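Local coordinates for adhesion G-protein coupled receptor G6 (Danio rerio, PDB 6V55) that acts as a cell-surface adhesion receptor linked to myelination, and probably signals across the membrane as a member of the G-protein coupled receptor family, at residues T692-V697 against H720-K725; P727-V732 against N759-L764; D748-G753 against C763-L768. All coordinates share one frame; numbering follows the deposited sequence.

Interaction 1: T692-V697 against H720-K725; sequences TLNSYV and HLEYQK
Leu721 and Tyr696 meet through a methyl group and a ring face: Leu721 CD2 stands 3.6 Å from the centroid of the Tyr696 ring and 15° off its normal, a CH-pi contact displaced slightly toward the rim. The other branch of the same leucine, CD1, packs on backbone, 3.4 Å from Ser695 O, so that one branch lies against the Ser695 main chain and the other over the ring. A first torsion with CG beside the backbone N swings the phenol under Leu721 CD2. This is the close-fitting part of the contact. Both segments are loops of the GAIN domain, the autoproteolysis-inducing fold of adhesion receptors: residues 692-697 lead into strand 697-701, while 720-725 follow strand 714-719, whose Ile718 also touches Tyr696.

Toward the solvent the fit is looser and polar. Asn694, with CG anti to the backbone N (chi1 -172°), reaches across to accept a hydrogen bond from Glu722 N at Asn694 OD1, 3.2 Å and 167° at the hydrogen. The donor comes almost broadside to the C=O bond. Asn694 ND2 lies 3.4 Å from Glu722 CG, and the exposed carboxylate beyond is turned steeply from the amide plane. Buried His720 sits behind them, its CB 3.6 Å from Asn694 OD1; its NE2 is hydrogen-bonded to Thr761 OG1 and its ND1 to Ser758 O.

Interaction 2: P727-V732 against N759-L764; sequences PNPQCV and NRTVCL. With NAG (2-acetamido-2-deoxy-beta-D-glucopyranose), chain M.
Cys731 and Cys763 are joined by one of the two disulfides of the GPS motif, the cysteine-rich end of the GAIN domain in which adhesion receptors are typically cleaved. The bridge links strands that are not neighbours in a sheet: the axes of 730-732 and 760-764 pass 7.8 Å apart at 58°. Each cysteine points its CB toward the other strand, and in both SG lies beside its own backbone N and anti to the carbonyl carbon (chi1 -72° in Cys731, -54° in Cys763). The two sulfurs thus meet midway, 2.1 Å from Cys731 SG to Cys763 SG, with the CB atoms turned nearly perpendicular about the S-S bond.

Two residues back along each chain the same facing pattern recurs without a covalent bond. Thr761 presents its methyl to the ring of Pro729, CG2 lying 3.8 Å from Pro729 CB and 3.9 Å from Pro729 CG, so that the methyl addresses the CB-CG side of the ring. The two side chains lie obliquely to one another. The methyl also comes within 4.2 Å of Cys731 SG, which extends the apolar patch to the disulfide. With the hydroxyl, the partner of His720 NE2, beside the Thr761 backbone N, CG2 is left anti to that nitrogen and faces Pro729. Residues 730-732 also pair, antiparallel, with a strand of the bound peptide, so this disulfide fastens a sheet edge shared with another chain.

Thr761 has a second significance: with Asn759 and Arg760 it completes an Asn-X-Thr sequon. The glycan is in place, the NAG ring being attached by a 1.4 Å bond from Asn759 ND2 to C1.

Interaction 3: D748-G753 against C763-L768; sequences DGCKVG and CLCNHL
A two-stranded antiparallel hairpin within the GPS motif brings 750-752 against 763-765, and a cross-strand disulfide pins its far end. Cys750 faces Cys765 as a non-hydrogen-bonded pair with CA atoms 4.2 Å apart, and the sulfurs are bonded. The torsion about this S-S bond is 123°, well beyond the usual value near 90°, which hints at some strain. Next along, Lys751 and Leu764 form the hydrogen-bonded pair: Lys751 N gives to Leu764 O at 3.1 Å, and Leu764 N to Lys751 O at 2.9 Å, the latter donor almost in line with the carbonyl. Their side chains share the face away from the cysteines, where Lys751 CE and Gly753 CA each lie 4.0 Å from Leu764 CD1.

Beyond the bridge Gly749, at a positive phi of 101°, directs its carbonyl to Asn766 N, a more bent bond of 3.2 Å. The Asn766 side chain, whose first torsion near +70° folds CG back over the main chain, bends over this glycine. Substituting an alanine here would probably spare that backbone bond but strip the amide from beside Gly749, opening a gap and leaving the turn freer to move. His767 brings CE1 to 3.4 Å from Asp748 O, and its ring meets Phe733 edge-to-face.

Strand 750-752 is an edge strand of its sheet within this chain; strand 760-765 has 714-719 on its other side, while Cys750 and Val752 pack on Cys731 of strand 730-735.

Three contacts follow one another toward the C-terminal end of the extracellular region. Interaction 1 closes first, bringing back the loop after strand 714-719 to the approach of strand 697-701 and so joining an edge strand of one sheet to an inner strand of another through their end loops. Interaction 2 opens only afterwards, in series with it, although the two touch through His720 against Asn759 and Thr761. Before interaction 2 closes at 759-764, interaction 3 has opened at 748-753; it closes later, at 763-768, so the two loops cross rather than nest, sharing Cys763 and Leu764. Strand 760-765 is thereby tied on one hand to strand 730-735 and on the other to its hairpin partner 750-752.

Interaction 1: T692-V697 against H720-K725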
# COMPACT_ATOMS: atom_id res chain seq x y z
N THR A 692 -36.99 -1.75 -31.52
CA THR A 692 -35.78 -2.05 -30.75
C THR A 692 -35.19 -3.36 -31.25
O THR A 692 -35.92 -4.26 -31.68
CB THR A 692 -36.05 -2.13 -29.24
OG1 THR A 692 -36.68 -3.38 -28.90
CG2 THR A 692 -36.93 -0.95 -28.76
N LEU A 693 -33.85 -3.45 -31.26
CA LEU A 693 -33.18 -4.67 -31.69
C LEU A 693 -33.18 -5.66 -30.53
O LEU A 693 -32.46 -5.48 -29.54
CB LEU A 693 -31.75 -4.38 -32.16
CG LEU A 693 -30.81 -5.57 -32.42
CD1 LEU A 693 -31.12 -6.31 -33.72
CD2 LEU A 693 -29.36 -5.14 -32.39
N ASN A 694 -34.00 -6.70 -30.64
CA ASN A 694 -34.09 -7.72 -29.61
C ASN A 694 -33.49 -9.02 -30.13
O ASN A 694 -34.17 -10.03 -30.35
CB ASN A 694 -35.54 -7.87 -29.14
CG ASN A 694 -35.68 -8.77 -27.92
OD1 ASN A 694 -36.01 -9.95 -28.03
ND2 ASN A 694 -35.40 -8.21 -26.74
N SER A 695 -32.17 -9.00 -30.32
CA SER A 695 -31.45 -10.12 -30.90
C SER A 695 -29.97 -10.01 -30.59
O SER A 695 -29.46 -8.94 -30.27
CB SER A 695 -31.64 -10.16 -32.41
OG SER A 695 -31.24 -11.41 -32.91
N TYR A 696 -29.28 -11.14 -30.72
CA TYR A 696 -27.85 -11.05 -30.94
C TYR A 696 -27.60 -10.68 -32.40
O TYR A 696 -28.50 -10.77 -33.24
CB TYR A 696 -27.17 -12.37 -30.59
CG TYR A 696 -27.36 -12.73 -29.14
CD1 TYR A 696 -26.55 -12.15 -28.17
CD2 TYR A 696 -28.36 -13.62 -28.73
CE1 TYR A 696 -26.72 -12.45 -26.82
CE2 TYR A 696 -28.53 -13.93 -27.38
CZ TYR A 696 -27.70 -13.34 -26.44
OH TYR A 696 -27.85 -13.61 -25.11
N VAL A 697 -26.39 -10.24 -32.71
CA VAL A 697 -26.04 -9.98 -34.10
C VAL A 697 -25.04 -11.03 -34.53
O VAL A 697 -23.99 -11.21 -33.89
CB VAL A 697 -25.48 -8.57 -34.30
CG1 VAL A 697 -25.29 -8.33 -35.78
CG2 VAL A 697 -26.44 -7.57 -33.72
N HIS A 720 -33.52 -14.74 -29.54
CA HIS A 720 -33.93 -13.44 -29.03
C HIS A 720 -33.19 -13.12 -27.74
O HIS A 720 -32.66 -14.00 -27.05
CB HIS A 720 -35.42 -13.41 -28.76
CG HIS A 720 -36.25 -13.69 -29.97
ND1 HIS A 720 -37.53 -14.21 -29.89
CD2 HIS A 720 -36.00 -13.52 -31.29
CE1 HIS A 720 -38.02 -14.34 -31.10
NE2 HIS A 720 -37.12 -13.93 -31.97
N LEU A 721 -33.15 -11.83 -27.41
CA LEU A 721 -32.64 -11.45 -26.10
C LEU A 721 -33.69 -11.68 -25.03
O LEU A 721 -33.39 -12.24 -23.97
CB LEU A 721 -32.17 -10.00 -26.12
CG LEU A 721 -30.95 -9.72 -27.02
CD1 LEU A 721 -30.65 -8.23 -27.14
CD2 LEU A 721 -29.74 -10.43 -26.50
N GLU A 722 -34.94 -11.27 -25.28
CA GLU A 722 -36.04 -11.44 -24.35
C GLU A 722 -37.17 -12.23 -25.00
O GLU A 722 -37.29 -12.30 -26.22
CB GLU A 722 -36.59 -10.09 -23.87
CG GLU A 722 -35.54 -9.08 -23.49
CD GLU A 722 -36.16 -7.75 -23.15
OE1 GLU A 722 -35.55 -6.71 -23.49
OE2 GLU A 722 -37.26 -7.75 -22.54
N TYR A 723 -38.00 -12.83 -24.15
CA TYR A 723 -39.21 -13.52 -24.58
C TYR A 723 -40.20 -12.51 -25.16
O TYR A 723 -40.26 -11.35 -24.73
CB TYR A 723 -39.83 -14.28 -23.40
CG TYR A 723 -41.03 -15.18 -23.71
CD1 TYR A 723 -40.85 -16.52 -24.04
CD2 TYR A 723 -42.34 -14.68 -23.63
CE1 TYR A 723 -41.94 -17.35 -24.32
CE2 TYR A 723 -43.43 -15.49 -23.91
CZ TYR A 723 -43.23 -16.82 -24.24
OH TYR A 723 -44.32 -17.61 -24.51
N GLN A 724 -40.98 -12.95 -26.15
CA GLN A 724 -42.03 -12.12 -26.73
C GLN A 724 -43.10 -13.04 -27.30
O GLN A 724 -42.94 -13.56 -28.40
CB GLN A 724 -41.47 -11.19 -27.80
CG GLN A 724 -42.34 -9.98 -28.06
CD GLN A 724 -41.94 -8.79 -27.21
OE1 GLN A 724 -41.13 -8.92 -26.29
NE2 GLN A 724 -42.50 -7.62 -27.52
N LYS A 725 -44.19 -13.22 -26.55
CA LYS A 725 -45.29 -14.08 -26.99
C LYS A 725 -46.04 -13.43 -28.15
O LYS A 725 -46.51 -12.30 -28.04
CB LYS A 725 -46.26 -14.35 -25.83

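Interaction 2: P727-V732 against N759-L764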
# COMPACT_ATOMS: atom_id res chain seq x y z
N PRO A 727 -44.67 -12.55 -31.41
CA PRO A 727 -43.97 -11.32 -31.81
C PRO A 727 -44.22 -11.00 -33.28
O PRO A 727 -44.79 -11.79 -34.04
CB PRO A 727 -42.51 -11.67 -31.56
CG PRO A 727 -42.44 -13.13 -31.90
CD PRO A 727 -43.79 -13.74 -31.57
N ASN A 728 -43.81 -9.79 -33.68
CA ASN A 728 -43.81 -9.41 -35.10
C ASN A 728 -42.39 -9.07 -35.51
O ASN A 728 -42.01 -7.89 -35.56
CB ASN A 728 -44.76 -8.25 -35.39
CG ASN A 728 -45.15 -8.19 -36.87
OD1 ASN A 728 -45.55 -9.21 -37.44
ND2 ASN A 728 -45.03 -7.02 -37.49
N PRO A 729 -41.57 -10.06 -35.83
CA PRO A 729 -40.16 -9.79 -36.11
C PRO A 729 -39.93 -9.28 -37.52
O PRO A 729 -40.63 -9.65 -38.47
CB PRO A 729 -39.50 -11.16 -35.91
CG PRO A 729 -40.56 -12.14 -36.27
CD PRO A 729 -41.89 -11.50 -35.99
N GLN A 730 -38.92 -8.43 -37.65
CA GLN A 730 -38.42 -7.97 -38.94
C GLN A 730 -36.96 -8.39 -39.06
O GLN A 730 -36.12 -7.95 -38.27
CB GLN A 730 -38.59 -6.45 -39.07
CG GLN A 730 -38.48 -5.92 -40.48
CD GLN A 730 -38.80 -4.43 -40.55
OE1 GLN A 730 -37.91 -3.60 -40.75
NE2 GLN A 730 -40.08 -4.10 -40.40
N CYS A 731 -36.67 -9.28 -40.00
CA CYS A 731 -35.30 -9.70 -40.27
C CYS A 731 -34.56 -8.56 -40.96
O CYS A 731 -35.02 -8.05 -41.99
CB CYS A 731 -35.29 -10.95 -41.15
SG CYS A 731 -35.81 -12.45 -40.35
N VAL A 732 -33.42 -8.16 -40.40
CA VAL A 732 -32.66 -7.05 -40.96
C VAL A 732 -31.20 -7.45 -41.15
O VAL A 732 -30.72 -8.42 -40.55
CB VAL A 732 -32.79 -5.78 -40.10
CG1 VAL A 732 -34.11 -5.08 -40.41
CG2 VAL A 732 -32.71 -6.13 -38.62
N ASN A 759 -38.91 -17.56 -28.84
CA ASN A 759 -37.52 -17.64 -28.40
C ASN A 759 -36.52 -17.33 -29.51
O ASN A 759 -35.46 -16.75 -29.24
CB ASN A 759 -37.20 -19.03 -27.86
CG ASN A 759 -37.90 -19.34 -26.56
OD1 ASN A 759 -39.00 -18.87 -26.29
ND2 ASN A 759 -37.23 -20.13 -25.73
N ARG A 760 -36.81 -17.74 -30.74
CA ARG A 760 -35.90 -17.60 -31.88
C ARG A 760 -36.64 -16.91 -33.02
O ARG A 760 -37.87 -16.86 -33.06
CB ARG A 760 -35.39 -18.97 -32.34
CG ARG A 760 -36.53 -19.87 -32.82
CD ARG A 760 -36.12 -20.88 -33.86
NE ARG A 760 -36.89 -22.11 -33.73
CZ ARG A 760 -36.61 -23.24 -34.37
NH1 ARG A 760 -35.58 -23.30 -35.20
NH2 ARG A 760 -37.37 -24.31 -34.18
N THR A 761 -35.87 -16.36 -33.96
CA THR A 761 -36.40 -15.96 -35.25
C THR A 761 -35.52 -16.58 -36.32
O THR A 761 -34.29 -16.59 -36.18
CB THR A 761 -36.47 -14.43 -35.39
OG1 THR A 761 -37.27 -13.90 -34.33
CG2 THR A 761 -37.12 -14.00 -36.72
N VAL A 762 -36.15 -17.15 -37.35
CA VAL A 762 -35.46 -17.68 -38.52
C VAL A 762 -35.64 -16.71 -39.67
O VAL A 762 -36.76 -16.31 -39.99
CB VAL A 762 -35.98 -19.09 -38.88
CG1 VAL A 762 -35.44 -19.56 -40.22
CG2 VAL A 762 -35.61 -20.07 -37.78
N CYS A 763 -34.53 -16.30 -40.29
CA CYS A 763 -34.52 -15.46 -41.48
C CYS A 763 -34.03 -16.23 -42.69
O CYS A 763 -33.04 -16.97 -42.63
CB CYS A 763 -33.62 -14.25 -41.32
SG CYS A 763 -34.00 -13.35 -39.89
N LEU A 764 -34.70 -16.00 -43.80
CA LEU A 764 -34.24 -16.39 -45.12
C LEU A 764 -33.84 -15.10 -45.81
O LEU A 764 -34.70 -14.28 -46.15
CB LEU A 764 -35.34 -17.15 -45.86
CG LEU A 764 -36.07 -18.21 -45.01
CD1 LEU A 764 -37.28 -18.78 -45.74
CD2 LEU A 764 -35.13 -19.33 -44.54
C1 NAG M . -37.67 -20.58 -24.43
C2 NAG M . -37.61 -19.58 -23.26
C3 NAG M . -37.98 -20.29 -21.95
C4 NAG M . -39.30 -21.04 -22.05
C5 NAG M . -39.34 -21.95 -23.29
C6 NAG M . -40.70 -22.57 -23.54
C7 NAG M . -36.07 -17.65 -23.40
C8 NAG M . -34.66 -17.18 -23.21
N2 NAG M . -36.30 -18.95 -23.15
O3 NAG M . -38.04 -19.32 -20.90
O4 NAG M . -39.49 -21.85 -20.90
O5 NAG M . -39.00 -21.20 -24.48
O6 NAG M . -40.80 -23.10 -24.85
O7 NAG M . -36.97 -16.89 -23.78

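Interaction 3: D748-G753 against C763-L768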
# COMPACT_ATOMS: atom_id res chain seq x y z
N ASP A 748 -34.09 -5.11 -46.77
CA ASP A 748 -34.17 -5.54 -48.16
C ASP A 748 -33.46 -6.86 -48.38
O ASP A 748 -32.27 -7.00 -48.12
CB ASP A 748 -33.57 -4.46 -49.05
CG ASP A 748 -34.54 -3.31 -49.28
OD1 ASP A 748 -34.08 -2.21 -49.66
OD2 ASP A 748 -35.76 -3.52 -49.08
N GLY A 749 -34.22 -7.84 -48.84
CA GLY A 749 -33.71 -9.16 -49.11
C GLY A 749 -34.00 -10.18 -48.05
O GLY A 749 -33.78 -11.37 -48.29
N CYS A 750 -34.53 -9.77 -46.90
CA CYS A 750 -34.67 -10.64 -45.74
C CYS A 750 -36.14 -10.76 -45.35
O CYS A 750 -36.78 -9.75 -45.03
CB CYS A 750 -33.83 -10.12 -44.58
SG CYS A 750 -32.10 -10.28 -44.93
N LYS A 751 -36.66 -12.00 -45.36
CA LYS A 751 -37.99 -12.32 -44.88
C LYS A 751 -37.93 -13.38 -43.77
O LYS A 751 -36.91 -14.06 -43.59
CB LYS A 751 -38.90 -12.81 -46.03
CG LYS A 751 -38.58 -14.21 -46.58
CD LYS A 751 -39.71 -14.71 -47.50
CE LYS A 751 -39.67 -16.23 -47.74
NZ LYS A 751 -40.91 -16.73 -48.44
N VAL A 752 -39.03 -13.51 -43.02
CA VAL A 752 -39.12 -14.39 -41.85
C VAL A 752 -39.57 -15.79 -42.28
O VAL A 752 -40.62 -15.95 -42.90
CB VAL A 752 -40.09 -13.81 -40.81
CG1 VAL A 752 -40.34 -14.79 -39.68
CG2 VAL A 752 -39.55 -12.49 -40.26
N GLY A 753 -38.77 -16.80 -41.95
CA GLY A 753 -39.15 -18.18 -42.20
C GLY A 753 -40.17 -18.70 -41.19
O GLY A 753 -40.45 -18.09 -40.15
N CYS A 763 -34.53 -16.30 -40.29
CA CYS A 763 -34.52 -15.46 -41.48
C CYS A 763 -34.03 -16.23 -42.69
O CYS A 763 -33.04 -16.97 -42.63
CB CYS A 763 -33.62 -14.25 -41.32
SG CYS A 763 -34.00 -13.35 -39.89
N LEU A 764 -34.70 -16.00 -43.80
CA LEU A 764 -34.24 -16.39 -45.12
C LEU A 764 -33.84 -15.10 -45.81
O LEU A 764 -34.70 -14.28 -46.15
CB LEU A 764 -35.34 -17.15 -45.86
CG LEU A 764 -36.07 -18.21 -45.01
CD1 LEU A 764 -37.28 -18.78 -45.74
CD2 LEU A 764 -35.13 -19.33 -44.54
N CYS A 765 -32.53 -14.88 -45.96
CA CYS A 765 -31.98 -13.74 -46.69
C CYS A 765 -31.38 -14.23 -48.00
O CYS A 765 -30.81 -15.32 -48.05
CB CYS A 765 -30.93 -12.99 -45.86
SG CYS A 765 -31.63 -12.21 -44.38
N ASN A 766 -31.52 -13.43 -49.06
CA ASN A 766 -31.07 -13.83 -50.39
C ASN A 766 -29.66 -13.35 -50.70
O ASN A 766 -29.25 -13.41 -51.86
CB ASN A 766 -32.06 -13.34 -51.46
CG ASN A 766 -32.02 -11.82 -51.69
OD1 ASN A 766 -31.66 -11.05 -50.80
ND2 ASN A 766 -32.43 -11.40 -52.88
N HIS A 767 -28.95 -12.81 -49.71
CA HIS A 767 -27.58 -12.37 -49.90
C HIS A 767 -26.75 -12.71 -48.67
O HIS A 767 -27.28 -12.89 -47.57
CB HIS A 767 -27.50 -10.87 -50.22
CG HIS A 767 -27.96 -9.98 -49.11
ND1 HIS A 767 -29.29 -9.70 -48.89
CD2 HIS A 767 -27.26 -9.31 -48.16
CE1 HIS A 767 -29.40 -8.89 -47.85
NE2 HIS A 767 -28.19 -8.64 -47.39
N LEU A 768 -25.43 -12.81 -48.86
CA LEU A 768 -24.55 -13.14 -47.73
C LEU A 768 -23.25 -12.32 -47.68
O LEU A 768 -22.40 -12.36 -48.57
CB LEU A 768 -24.20 -14.63 -47.74
CG LEU A 768 -23.27 -14.89 -46.56
CD1 LEU A 768 -24.05 -14.95 -45.24
CD2 LEU A 768 -22.44 -16.13 -46.79